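Local coordinates for haloacid dehalogenase domain protein hydrolase (Planctomyces limnophilus, PDB 4OVY) that probably acts as a hydrolase of the haloacid dehalogenase superfamily, possibly a phosphatase, and binds a calcium ion, at residues A[188-193]-A[199-204]; A[114-119]-A[168-173]; A[98-103]-A[184-189]; A[78-83]-A[103-108]. All blocks are in the same frame, centred on the assembly; numbering follows the deposited sequence.

Contact 1. Residues A[188-193]-A[199-204]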
loop_
_atom_site.group_PDB
_atom_site.type_symbol
_atom_site.label_atom_id
_atom_site.label_comp_id
_atom_site.label_asym_id
_atom_site.label_seq_id
_atom_site.Cartn_x
_atom_site.Cartn_y
_atom_site.Cartn_z
ATOM N N VAL A 188 -5.811 10.837 -6.348
ATOM C CA VAL A 188 -5.363 11.453 -7.601
ATOM C C VAL A 188 -3.920 11.053 -7.854
ATOM O O VAL A 188 -3.227 10.575 -6.944
ATOM C CB VAL A 188 -5.446 12.995 -7.567
ATOM C CG1 VAL A 188 -6.874 13.442 -7.300
ATOM C CG2 VAL A 188 -4.480 13.600 -6.538
ATOM N N LYS A 189 -3.463 11.256 -9.085
ATOM C CA LYS A 189 -2.078 10.994 -9.425
ATOM C C LYS A 189 -1.163 12.064 -8.835
ATOM O O LYS A 189 -1.579 13.203 -8.604
ATOM C CB LYS A 189 -1.888 10.912 -10.939
ATOM C CG LYS A 189 -2.558 9.702 -11.571
ATOM C CD LYS A 189 -2.114 9.525 -13.011
ATOM C CE LYS A 189 -2.991 8.524 -13.745
ATOM N NZ LYS A 189 -2.888 7.172 -13.146
ATOM N N LEU A 190 0.076 11.661 -8.577
ATOM C CA LEU A 190 1.122 12.554 -8.095
ATOM C C LEU A 190 2.266 12.636 -9.092
ATOM O O LEU A 190 2.475 11.726 -9.885
ATOM C CB LEU A 190 1.675 12.047 -6.766
ATOM C CG LEU A 190 0.691 11.995 -5.599
ATOM C CD1 LEU A 190 1.355 11.336 -4.396
ATOM C CD2 LEU A 190 0.181 13.390 -5.253
ATOM N N LYS A 191 3.014 13.730 -9.020
ATOM C CA LYS A 191 4.219 13.921 -9.824
ATOM C C LYS A 191 5.342 14.368 -8.885
ATOM O O LYS A 191 5.117 15.209 -8.018
ATOM C CB LYS A 191 3.955 14.986 -10.892
ATOM C CG LYS A 191 5.172 15.426 -11.691
ATOM C CD LYS A 191 4.856 16.582 -12.644
ATOM C CE LYS A 191 4.469 17.859 -11.903
ATOM N NZ LYS A 191 4.328 19.055 -12.790
ATOM N N TYR A 192 6.533 13.800 -9.056
ATOM C CA TYR A 192 7.712 14.187 -8.279
ATOM C C TYR A 192 8.414 15.362 -8.937
ATOM O O TYR A 192 8.669 15.344 -10.141
ATOM C CB TYR A 192 8.690 13.015 -8.204
ATOM C CG TYR A 192 9.988 13.276 -7.471
ATOM C CD1 TYR A 192 10.042 13.254 -6.083
ATOM C CD2 TYR A 192 11.177 13.506 -8.167
ATOM C CE1 TYR A 192 11.240 13.466 -5.408
ATOM C CE2 TYR A 192 12.370 13.720 -7.497
ATOM C CZ TYR A 192 12.392 13.696 -6.114
ATOM O OH TYR A 192 13.581 13.906 -5.443
ATOM N N GLU A 193 8.752 16.374 -8.148
ATOM C CA GLU A 193 9.635 17.440 -8.620
ATOM C C GLU A 193 10.348 18.092 -7.447
ATOM O O GLU A 193 10.082 17.756 -6.291
ATOM C CB GLU A 193 8.866 18.480 -9.443
ATOM C CG GLU A 193 7.790 19.227 -8.686
ATOM C CD GLU A 193 7.059 20.252 -9.542
ATOM O OE1 GLU A 193 6.862 20.021 -10.755
ATOM O OE2 GLU A 193 6.669 21.300 -8.992
ATOM N N PRO A 199 12.621 18.311 -2.528
ATOM C CA PRO A 199 11.823 17.276 -3.193
ATOM C C PRO A 199 10.387 17.209 -2.668
ATOM O O PRO A 199 10.168 17.134 -1.454
ATOM C CB PRO A 199 12.581 15.978 -2.872
ATOM C CG PRO A 199 13.950 16.408 -2.462
ATOM C CD PRO A 199 13.756 17.730 -1.790
ATOM N N VAL A 200 9.422 17.242 -3.581
ATOM C CA VAL A 200 8.009 17.232 -3.217
ATOM C C VAL A 200 7.210 16.338 -4.157
ATOM O O VAL A 200 7.661 16.015 -5.264
ATOM C CB VAL A 200 7.380 18.644 -3.255
ATOM C CG1 VAL A 200 8.117 19.605 -2.327
ATOM C CG2 VAL A 200 7.340 19.196 -4.677
ATOM N N LEU A 201 6.030 15.936 -3.701
ATOM C CA LEU A 201 5.035 15.309 -4.566
ATOM C C LEU A 201 3.921 16.315 -4.784
ATOM O O LEU A 201 3.397 16.888 -3.820
ATOM C CB LEU A 201 4.456 14.035 -3.954
ATOM C CG LEU A 201 5.279 12.739 -4.025
ATOM C CD1 LEU A 201 5.801 12.448 -5.431
ATOM C CD2 LEU A 201 6.421 12.757 -3.031
ATOM N N VAL A 202 3.560 16.503 -6.053
ATOM C CA VAL A 202 2.559 17.476 -6.470
ATOM C C VAL A 202 1.312 16.745 -6.954
ATOM O O VAL A 202 1.405 15.785 -7.725
ATOM C CB VAL A 202 3.113 18.363 -7.608
ATOM C CG1 VAL A 202 2.055 19.334 -8.116
ATOM C CG2 VAL A 202 4.337 19.115 -7.120
ATOM N N ARG A 203 0.153 17.217 -6.510
ATOM C CA ARG A 203 -1.130 16.656 -6.917
ATOM C C ARG A 203 -1.488 17.058 -8.354
ATOM O O ARG A 203 -1.400 18.230 -8.728
ATOM C CB ARG A 203 -2.230 17.129 -5.973
ATOM C CG ARG A 203 -2.059 16.695 -4.523
ATOM C CD ARG A 203 -3.059 17.409 -3.632
ATOM N NE ARG A 203 -4.410 17.280 -4.166
ATOM C CZ ARG A 203 -5.270 16.310 -3.871
ATOM N NH1 ARG A 203 -4.967 15.354 -2.995
ATOM N NH2 ARG A 203 -6.467 16.310 -4.456
ATOM N N LEU A 204 -1.896 16.077 -9.148
ATOM C CA LEU A 204 -2.324 16.305 -10.523
ATOM C C LEU A 204 -3.848 16.341 -10.634
ATOM O O LEU A 204 -4.562 15.857 -9.752
ATOM C CB LEU A 204 -1.766 15.212 -11.426
ATOM C CG LEU A 204 -0.243 15.039 -11.414
ATOM C CD1 LEU A 204 0.149 13.923 -12.368
ATOM C CD2 LEU A 204 0.457 16.342 -11.783
#
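Lys191 and Val202 form a hydrogen-bonded pair in an antiparallel beta hairpin, segments 188-193 and 199-204 running at 146° with their axes 4.5 Å apart at the closest point. Lys191 N reaches Val202 O at 2.9 Å and Val202 N returns to Lys191 O at 2.8 Å; Glu193 and Val200 repeat the exchange two residues on. The face carrying Leu190, Tyr192, Leu201 and Arg203 is mainly apolar: Leu190 CD1 comes at about a right angle onto Leu201 CB, 4.1 Å away. A chi1 of 178° swings the Tyr192 ring away from its own N and alongside Pro199, CE1 3.8 Å from Pro199 CB, while Leu201 CD1 sits at the ring edge. The phenol hydroxyl is hydrogen-bonded to Glu243 of the second subunit; a phenylalanine in its place would probably leave that carboxylate without its mate across the interface. Nearer the base, Val188 CG2 lies over the Arg203 guanidinium, 3.9 Å from CZ, and Arg203 NE binds His107 O. On the other face, Glu193 CG sits between its backbone N and carbonyl carbon (chi1 63°), and OE2 lies 3.7 Å from Val202 CG2. Its OE1 makes a weak salt bridge with Lys191 NZ, 3.4 Å away, but OE2 has a stronger partner in Arg195. The chemistry is thus divided: the face of Lys191 and Glu193 combines charged ends with the methyls of Val200 and Val202, whereas that of Leu190, Tyr192 and Leu201, which also carries Arg203, is partly covered by the second subunit, Tyr192 adding a polar bond to that packing.

Contact 2. Residues A[114-119]-A[168-173]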
loop_
_atom_site.group_PDB
_atom_site.type_symbol
_atom_site.label_atom_id
_atom_site.label_comp_id
_atom_site.label_asym_id
_atom_site.label_seq_id
_atom_site.Cartn_x
_atom_site.Cartn_y
_atom_site.Cartn_z
ATOM N N GLU A 114 0.970 20.509 1.403
ATOM C CA GLU A 114 0.060 21.651 1.382
ATOM C C GLU A 114 -1.386 21.181 1.572
ATOM O O GLU A 114 -2.141 21.759 2.369
ATOM C CB GLU A 114 0.248 22.459 0.085
ATOM C CG GLU A 114 1.536 23.280 0.126
ATOM C CD GLU A 114 2.007 23.846 -1.204
ATOM O OE1 GLU A 114 1.521 23.457 -2.290
ATOM O OE2 GLU A 114 2.917 24.695 -1.152
ATOM N N PHE A 115 -1.754 20.107 0.874
ATOM C CA PHE A 115 -3.093 19.550 0.998
ATOM C C PHE A 115 -3.343 19.031 2.423
ATOM O O PHE A 115 -4.402 19.275 2.990
ATOM C CB PHE A 115 -3.317 18.435 -0.022
ATOM C CG PHE A 115 -4.714 17.897 -0.015
ATOM C CD1 PHE A 115 -5.757 18.643 -0.544
ATOM C CD2 PHE A 115 -4.995 16.658 0.543
ATOM C CE1 PHE A 115 -7.060 18.159 -0.528
ATOM C CE2 PHE A 115 -6.287 16.169 0.561
ATOM C CZ PHE A 115 -7.322 16.921 0.026
ATOM N N GLU A 116 -2.366 18.319 2.986
ATOM C CA GLU A 116 -2.460 17.827 4.363
ATOM C C GLU A 116 -2.732 18.964 5.345
ATOM O O GLU A 116 -3.608 18.846 6.202
ATOM C CB GLU A 116 -1.186 17.068 4.767
ATOM C CG GLU A 116 -1.187 16.612 6.225
ATOM C CD GLU A 116 0.040 15.825 6.634
ATOM O OE1 GLU A 116 0.170 15.533 7.837
ATOM O OE2 GLU A 116 0.872 15.491 5.776
ATOM N N ASN A 117 -1.990 20.065 5.216
ATOM C CA ASN A 117 -2.203 21.241 6.079
ATOM C C ASN A 117 -3.619 21.806 5.978
ATOM O O ASN A 117 -4.216 22.198 6.976
ATOM C CB ASN A 117 -1.184 22.339 5.760
ATOM C CG ASN A 117 0.231 21.974 6.184
ATOM O OD1 ASN A 117 0.442 21.082 7.011
ATOM N ND2 ASN A 117 1.214 22.672 5.617
ATOM N N ILE A 118 -4.150 21.844 4.761
ATOM C CA ILE A 118 -5.516 22.291 4.518
ATOM C C ILE A 118 -6.536 21.378 5.208
ATOM O O ILE A 118 -7.443 21.857 5.890
ATOM C CB ILE A 118 -5.795 22.408 2.997
ATOM C CG1 ILE A 118 -5.091 23.657 2.460
ATOM C CG2 ILE A 118 -7.290 22.486 2.708
ATOM C CD1 ILE A 118 -5.003 23.742 0.953
ATOM N N VAL A 119 -6.384 20.073 5.026
ATOM C CA VAL A 119 -7.254 19.098 5.683
ATOM C C VAL A 119 -7.175 19.205 7.212
ATOM O O VAL A 119 -8.195 19.198 7.897
ATOM C CB VAL A 119 -6.903 17.656 5.254
ATOM C CG1 VAL A 119 -7.620 16.635 6.131
ATOM C CG2 VAL A 119 -7.257 17.436 3.789
HETATM N N MSE A 168 -8.090 11.266 4.894
HETATM C CA MSE A 168 -8.116 10.475 6.144
HETATM C C MSE A 168 -6.768 10.384 6.815
HETATM O O MSE A 168 -6.675 10.357 8.049
HETATM C CB MSE A 168 -8.611 9.061 5.837
HETATM C CG MSE A 168 -10.061 9.080 5.356
HETATM SE SE MSE A 168 -10.667 7.252 4.928
HETATM C CE MSE A 168 -9.642 6.960 3.276
ATOM N N ARG A 169 -5.707 10.337 6.018
ATOM C CA ARG A 169 -4.356 10.094 6.547
ATOM C C ARG A 169 -3.830 11.083 7.588
ATOM O O ARG A 169 -3.075 10.677 8.467
ATOM C CB ARG A 169 -3.335 9.962 5.414
ATOM C CG ARG A 169 -3.275 8.563 4.832
ATOM C CD ARG A 169 -2.385 8.500 3.607
ATOM N NE ARG A 169 -2.019 7.123 3.284
ATOM C CZ ARG A 169 -1.438 6.734 2.153
ATOM N NH1 ARG A 169 -1.167 7.601 1.181
ATOM N NH2 ARG A 169 -1.116 5.467 1.996
ATOM N N PRO A 170 -4.207 12.370 7.498
ATOM C CA PRO A 170 -3.680 13.316 8.478
ATOM C C PRO A 170 -4.067 13.039 9.942
ATOM O O PRO A 170 -3.325 13.433 10.840
ATOM C CB PRO A 170 -4.252 14.661 8.017
ATOM C CG PRO A 170 -4.519 14.481 6.561
ATOM C CD PRO A 170 -4.945 13.054 6.417
ATOM N N TRP A 171 -5.195 12.370 10.170
ATOM C CA TRP A 171 -5.744 12.210 11.525
ATOM C C TRP A 171 -6.044 10.763 11.949
ATOM O O TRP A 171 -6.329 10.514 13.128
ATOM C CB TRP A 171 -7.012 13.065 11.665
ATOM C CG TRP A 171 -8.023 12.819 10.589
ATOM C CD1 TRP A 171 -8.122 13.470 9.388
ATOM C CD2 TRP A 171 -9.065 11.848 10.603
ATOM N NE1 TRP A 171 -9.165 12.962 8.654
ATOM C CE2 TRP A 171 -9.761 11.962 9.374
ATOM C CE3 TRP A 171 -9.480 10.887 11.528
ATOM C CZ2 TRP A 171 -10.853 11.155 9.058
ATOM C CZ3 TRP A 171 -10.568 10.085 11.211
ATOM C CH2 TRP A 171 -11.241 10.224 9.987
ATOM N N ALA A 172 -5.974 9.815 11.016
ATOM C CA ALA A 172 -6.406 8.433 11.296
ATOM C C ALA A 172 -5.550 7.730 12.357
ATOM O O ALA A 172 -6.052 6.873 13.103
ATOM C CB ALA A 172 -6.448 7.608 10.006
ATOM N N LYS A 173 -4.267 8.081 12.436
ATOM C CA LYS A 173 -3.397 7.455 13.426
ATOM C C LYS A 173 -3.791 7.898 14.822
ATOM O O LYS A 173 -3.958 7.057 15.703
ATOM C CB LYS A 173 -1.926 7.753 13.177
ATOM C CG LYS A 173 -1.000 6.790 13.904
ATOM C CD LYS A 173 0.442 7.254 13.795
ATOM C CE LYS A 173 0.807 8.222 14.909
ATOM N NZ LYS A 173 1.347 7.493 16.089
#
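Pro170 meets the helix segment 114-119 through the outer part of its ring, with no hydrogen bond between the two segments. Its CB points toward the helix and lies 4.1 Å from Glu116 CG. One bond further out, CG is the tip that wedges between two side chains: Val119 CG1 is 3.8 Å away and Glu116 CG 4.0 Å. Val119 crosses the proline at about a right angle, and Glu116, extended from a CG anti to its backbone N (chi1 176°), runs alongside the ring with the reverse sense, offering methylene carbon to it. Helix 112-125 lies in the helical insertion between strands 38-41 and 156-161, where a C1-type cap of the haloacid dehalogenase fold would be expected; Pro170 lies on the turn beyond strand 156-161, so the contact probably joins cap to core. A compact, rigid, apolar ring suits a turn that meets the helix through carbon alone. Val119 divides its methyls: CG1 meets the proline, while CG2 lies 3.6 Å above the plane of the Phe115 ring, toward its rim. Next to the proline, Trp171 occupies the N-cap position of helix 172-176, with Met168 O over one face of its indole, and packs on Asn43, between the calcium ligands Asp42 and Asp44.

Contact 3. Residues A[98-103]-A[184-189]. With EDO (1,2-ethanediol), chain D.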
loop_
_atom_site.group_PDB
_atom_site.type_symbol
_atom_site.label_atom_id
_atom_site.label_comp_id
_atom_site.label_asym_id
_atom_site.label_seq_id
_atom_site.Cartn_x
_atom_site.Cartn_y
_atom_site.Cartn_z
ATOM N N GLY A 98 -17.305 11.033 -7.953
ATOM C CA GLY A 98 -17.609 12.469 -8.002
ATOM C C GLY A 98 -16.951 13.260 -6.880
ATOM O O GLY A 98 -16.468 14.374 -7.083
ATOM N N LEU A 99 -16.941 12.687 -5.688
ATOM C CA LEU A 99 -16.292 13.314 -4.540
ATOM C C LEU A 99 -14.779 13.502 -4.744
ATOM O O LEU A 99 -14.231 14.572 -4.459
ATOM C CB LEU A 99 -16.568 12.478 -3.285
ATOM C CG LEU A 99 -15.865 12.885 -1.991
ATOM C CD1 LEU A 99 -16.280 14.287 -1.580
ATOM C CD2 LEU A 99 -16.185 11.871 -0.896
ATOM N N THR A 100 -14.102 12.473 -5.244
ATOM C CA THR A 100 -12.678 12.592 -5.506
ATOM C C THR A 100 -12.418 13.515 -6.713
ATOM O O THR A 100 -11.475 14.294 -6.681
ATOM C CB THR A 100 -11.987 11.212 -5.617
ATOM O OG1 THR A 100 -11.879 10.649 -4.305
ATOM C CG2 THR A 100 -10.579 11.318 -6.185
ATOM N N GLU A 101 -13.269 13.470 -7.740
ATOM C CA GLU A 101 -13.141 14.417 -8.856
ATOM C C GLU A 101 -13.300 15.877 -8.411
ATOM O O GLU A 101 -12.584 16.756 -8.892
ATOM C CB GLU A 101 -14.138 14.100 -9.974
ATOM C CG GLU A 101 -13.781 12.840 -10.742
ATOM C CD GLU A 101 -14.825 12.438 -11.768
ATOM O OE1 GLU A 101 -16.030 12.675 -11.553
ATOM O OE2 GLU A 101 -14.429 11.859 -12.792
ATOM N N LEU A 102 -14.240 16.130 -7.503
ATOM C CA LEU A 102 -14.463 17.475 -6.989
ATOM C C LEU A 102 -13.239 17.945 -6.197
ATOM O O LEU A 102 -12.790 19.086 -6.348
ATOM C CB LEU A 102 -15.724 17.511 -6.122
ATOM C CG LEU A 102 -16.089 18.820 -5.427
ATOM C CD1 LEU A 102 -16.248 19.939 -6.443
ATOM C CD2 LEU A 102 -17.364 18.653 -4.613
ATOM N N THR A 103 -12.692 17.056 -5.372
ATOM C CA THR A 103 -11.504 17.373 -4.592
ATOM C C THR A 103 -10.287 17.552 -5.510
ATOM O O THR A 103 -9.480 18.463 -5.312
ATOM C CB THR A 103 -11.237 16.272 -3.542
ATOM O OG1 THR A 103 -12.417 16.072 -2.750
ATOM C CG2 THR A 103 -10.086 16.657 -2.643
ATOM N N ILE A 184 -6.329 2.778 2.922
ATOM C CA ILE A 184 -6.543 2.592 1.497
ATOM C C ILE A 184 -7.770 3.409 1.136
ATOM O O ILE A 184 -8.794 3.350 1.823
ATOM C CB ILE A 184 -6.763 1.106 1.158
ATOM C CG1 ILE A 184 -5.493 0.310 1.450
ATOM C CG2 ILE A 184 -7.163 0.915 -0.298
ATOM C CD1 ILE A 184 -5.702 -1.192 1.430
ATOM N N GLY A 185 -7.659 4.190 0.071
ATOM C CA GLY A 185 -8.737 5.076 -0.320
ATOM C C GLY A 185 -8.658 5.462 -1.783
ATOM O O GLY A 185 -7.844 4.929 -2.543
ATOM N N SER A 186 -9.511 6.391 -2.174
ATOM C CA SER A 186 -9.458 6.936 -3.528
ATOM C C SER A 186 -8.332 7.967 -3.595
ATOM O O SER A 186 -7.965 8.560 -2.583
ATOM C CB SER A 186 -10.791 7.574 -3.905
ATOM O OG SER A 186 -11.825 6.609 -3.934
ATOM N N SER A 187 -7.789 8.185 -4.785
ATOM C CA SER A 187 -6.629 9.060 -4.931
ATOM C C SER A 187 -6.540 9.726 -6.309
ATOM O O SER A 187 -7.134 9.262 -7.286
ATOM C CB SER A 187 -5.342 8.265 -4.654
ATOM O OG SER A 187 -5.218 7.146 -5.529
ATOM N N VAL A 188 -5.811 10.837 -6.348
ATOM C CA VAL A 188 -5.363 11.453 -7.601
ATOM C C VAL A 188 -3.920 11.053 -7.854
ATOM O O VAL A 188 -3.227 10.575 -6.944
ATOM C CB VAL A 188 -5.446 12.995 -7.567
ATOM C CG1 VAL A 188 -6.874 13.442 -7.300
ATOM C CG2 VAL A 188 -4.480 13.600 -6.538
ATOM N N LYS A 189 -3.463 11.256 -9.085
ATOM C CA LYS A 189 -2.078 10.994 -9.425
ATOM C C LYS A 189 -1.163 12.064 -8.835
ATOM O O LYS A 189 -1.579 13.203 -8.604
ATOM C CB LYS A 189 -1.888 10.912 -10.939
ATOM C CG LYS A 189 -2.558 9.702 -11.571
ATOM C CD LYS A 189 -2.114 9.525 -13.011
ATOM C CE LYS A 189 -2.991 8.524 -13.745
ATOM N NZ LYS A 189 -2.888 7.172 -13.146
HETATM C C1 EDO D . -5.530 2.859 -3.065
HETATM O O1 EDO D . -5.255 3.372 -1.753
HETATM C C2 EDO D . -5.051 3.825 -4.152
HETATM O O2 EDO D . -5.672 5.108 -4.030
#
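Where Thr100 meets Ser186 the flat groups are peptide planes rather than rings. The carbonyl of Leu99, just before Thr100, takes two donors from opposite faces of its plane: Thr103 N as the ordinary helical bond, and Thr103 OG1 at 2.9 Å. On the strand, Gly185 O accepts a hydrogen bond from O2 of a bound ethanediol, 2.6 Å away. Gly185 N donates to the diol's other oxygen, O1, at 3.1 Å. Across the contact, Thr100 OG1 touches the methylene of Ser186, 3.3 Å from CB. The two hydroxyls are not bonded to each other; Ser186 OG is hydrogen-bonded to Gly162 O and Asp211 N. Thr100 turns CG2 away from its own N, toward Ser187 O. The same methyl, Thr100 CG2, is 4.4 Å from Val188 CG1. Small residues suit the place, because the helix axis lies only 8.8 Å from the strand at an angle of 37°. Ser187 points the other way, its OG donating to ethanediol O2 at 2.6 Å and also bonded to Asn208 ND2. The diol, probably from the crystallisation liquor, thus lies on the strand face away from the helix, where it also touches Ile184 CG2. Helix 95-106, probably part of the cap, packs here on a strand of the Rossmann-like haloacid dehalogenase core, the Ser186 side chain being about 9 Å from those of two calcium ligands, Asp42 and Asp44.

Contact 4. Residues A[78-83]-A[103-108]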
loop_
_atom_site.group_PDB
_atom_site.type_symbol
_atom_site.label_atom_id
_atom_site.label_comp_id
_atom_site.label_asym_id
_atom_site.label_seq_id
_atom_site.Cartn_x
_atom_site.Cartn_y
_atom_site.Cartn_z
ATOM N N GLU A 78 -21.619 22.316 -13.132
ATOM C CA GLU A 78 -21.845 21.285 -12.102
ATOM C C GLU A 78 -20.534 20.554 -11.830
ATOM O O GLU A 78 -19.693 20.441 -12.721
ATOM C CB GLU A 78 -22.909 20.275 -12.548
ATOM C CG GLU A 78 -24.297 20.858 -12.785
ATOM C CD GLU A 78 -24.926 21.467 -11.540
ATOM O OE1 GLU A 78 -24.423 21.238 -10.417
ATOM O OE2 GLU A 78 -25.936 22.189 -11.687
ATOM N N PRO A 79 -20.352 20.043 -10.603
ATOM C CA PRO A 79 -21.251 20.084 -9.446
ATOM C C PRO A 79 -21.107 21.352 -8.594
ATOM O O PRO A 79 -21.731 21.456 -7.544
ATOM C CB PRO A 79 -20.801 18.870 -8.634
ATOM C CG PRO A 79 -19.339 18.798 -8.894
ATOM C CD PRO A 79 -19.123 19.284 -10.303
ATOM N N PHE A 80 -20.303 22.307 -9.050
ATOM C CA PHE A 80 -20.021 23.514 -8.272
ATOM C C PHE A 80 -21.279 24.335 -8.029
ATOM O O PHE A 80 -21.463 24.873 -6.940
ATOM C CB PHE A 80 -18.951 24.355 -8.965
ATOM C CG PHE A 80 -17.702 23.580 -9.269
ATOM C CD1 PHE A 80 -16.753 23.360 -8.283
ATOM C CD2 PHE A 80 -17.498 23.031 -10.530
ATOM C CE1 PHE A 80 -15.611 22.627 -8.555
ATOM C CE2 PHE A 80 -16.358 22.297 -10.809
ATOM C CZ PHE A 80 -15.409 22.098 -9.820
ATOM N N ARG A 81 -22.142 24.409 -9.041
ATOM C CA ARG A 81 -23.442 25.077 -8.924
ATOM C C ARG A 81 -24.232 24.497 -7.748
ATOM O O ARG A 81 -24.710 25.239 -6.877
ATOM C CB ARG A 81 -24.222 24.920 -10.239
ATOM C CG ARG A 81 -25.491 25.760 -10.374
ATOM C CD ARG A 81 -26.676 25.223 -9.582
ATOM N NE ARG A 81 -26.869 23.782 -9.752
ATOM C CZ ARG A 81 -27.669 23.025 -8.998
ATOM N NH1 ARG A 81 -27.760 21.726 -9.246
ATOM N NH2 ARG A 81 -28.383 23.549 -8.006
ATOM N N ALA A 82 -24.356 23.171 -7.717
ATOM C CA ALA A 82 -25.051 22.485 -6.621
ATOM C C ALA A 82 -24.429 22.814 -5.266
ATOM O O ALA A 82 -25.143 23.028 -4.283
ATOM C CB ALA A 82 -25.044 20.980 -6.845
ATOM N N VAL A 83 -23.100 22.863 -5.219
ATOM C CA VAL A 83 -22.389 23.176 -3.973
ATOM C C VAL A 83 -22.726 24.595 -3.510
ATOM O O VAL A 83 -23.081 24.813 -2.348
ATOM C CB VAL A 83 -20.861 23.029 -4.128
ATOM C CG1 VAL A 83 -20.147 23.454 -2.853
ATOM C CG2 VAL A 83 -20.484 21.599 -4.491
ATOM N N THR A 103 -12.692 17.056 -5.372
ATOM C CA THR A 103 -11.504 17.373 -4.592
ATOM C C THR A 103 -10.287 17.552 -5.510
ATOM O O THR A 103 -9.480 18.463 -5.312
ATOM C CB THR A 103 -11.237 16.272 -3.542
ATOM O OG1 THR A 103 -12.417 16.072 -2.750
ATOM C CG2 THR A 103 -10.086 16.657 -2.643
HETATM N N MSE A 104 -10.185 16.690 -6.523
HETATM C CA MSE A 104 -9.126 16.748 -7.532
HETATM C C MSE A 104 -9.118 18.082 -8.234
HETATM O O MSE A 104 -8.065 18.701 -8.375
HETATM C CB MSE A 104 -9.360 15.631 -8.556
HETATM C CG MSE A 104 -8.422 15.634 -9.759
HETATM SE SE MSE A 104 -9.191 14.514 -11.190
HETATM C CE MSE A 104 -10.626 15.726 -11.807
ATOM N N ALA A 105 -10.290 18.535 -8.678
ATOM C CA ALA A 105 -10.383 19.762 -9.471
ATOM C C ALA A 105 -10.061 21.026 -8.669
ATOM O O ALA A 105 -9.726 22.050 -9.253
ATOM C CB ALA A 105 -11.766 19.885 -10.101
ATOM N N THR A 106 -10.166 20.947 -7.342
ATOM C CA THR A 106 -10.025 22.115 -6.479
ATOM C C THR A 106 -8.698 22.172 -5.730
ATOM O O THR A 106 -8.430 23.159 -5.051
ATOM C CB THR A 106 -11.184 22.198 -5.460
ATOM O OG1 THR A 106 -11.337 20.947 -4.773
ATOM C CG2 THR A 106 -12.487 22.538 -6.177
ATOM N N HIS A 107 -7.872 21.131 -5.848
ATOM C CA HIS A 107 -6.578 21.092 -5.159
ATOM C C HIS A 107 -5.406 20.620 -6.016
ATOM O O HIS A 107 -4.387 20.184 -5.484
ATOM C CB HIS A 107 -6.701 20.211 -3.923
ATOM C CG HIS A 107 -7.688 20.729 -2.933
ATOM N ND1 HIS A 107 -9.039 20.498 -3.045
ATOM C CD2 HIS A 107 -7.527 21.510 -1.842
ATOM C CE1 HIS A 107 -9.670 21.095 -2.050
ATOM N NE2 HIS A 107 -8.773 21.713 -1.304
ATOM N N ALA A 108 -5.536 20.711 -7.335
ATOM C CA ALA A 108 -4.458 20.322 -8.239
ATOM C C ALA A 108 -3.363 21.377 -8.219
ATOM O O ALA A 108 -3.645 22.554 -8.046
ATOM C CB ALA A 108 -4.985 20.143 -9.658
#
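Phe80 presents the edge of its ring to Ala105 and Thr106, with Thr106 CG2 3.9 Å from CE1 and Ala105 CB 4.3 Å from CZ, both near the ring plane. The benzyl group and the threonine run antiparallel, the threonine methyl lying beside the ring rim. Phe80 CG stands anti to its own carbonyl carbon (chi1 -54°), which turns the ring toward Thr106 and Ala105; Trp74 stacks on it, and Leu102 and Val64 add further packing. Thr106 divides its branches, CG2 facing the phenylalanine and OG1 hydrogen-bonded to Leu102 O. Alanine and threonine suit the place: each offers a methyl to the ring edge, and threonine keeps its hydroxyl for the helix backbone. In the same segment as Phe80, the start of the short helix 80-84 is tied by charge: Arg81 NE donates to the syn lone pair of Glu78 OE2 at 2.7 Å, within the guanidinium plane, and Arg81 NH2 has salt bridges to Glu85 and Asp87. In the other segment, His107 ND1 donates to Thr103 O at 3.1 Å in the ring plane, which helps fix the rotation of the imidazole. What joins the two segments is therefore purely apolar, a thin contact of ring edge and methyls, while each segment settles its charges and polar groups on its own side or with other neighbours.

In the fold
All four contacts belong to the haloacid dehalogenase-like part of the chain. In sequence order, contact 4 closes before contact 2 opens; contact 2 is nested inside the loop closed by contact 3, and contact 1 begins on the strand where contact 3 ends. Contacts 3 and 4 share helix 95-106, their centres about 11 Å apart, while contacts 1 and 3 share strand 183-195, about 14 Å apart. Contacts 1 and 4, about 20 Å apart, are the most distant pair, yet Arg203 and His107 link them directly, and Phe115 of contact 2 touches both residues. A helical region, probably the cap, is thereby joined to the core sheet and its hairpin, which with contacts 2 and 3 reaches the second subunit.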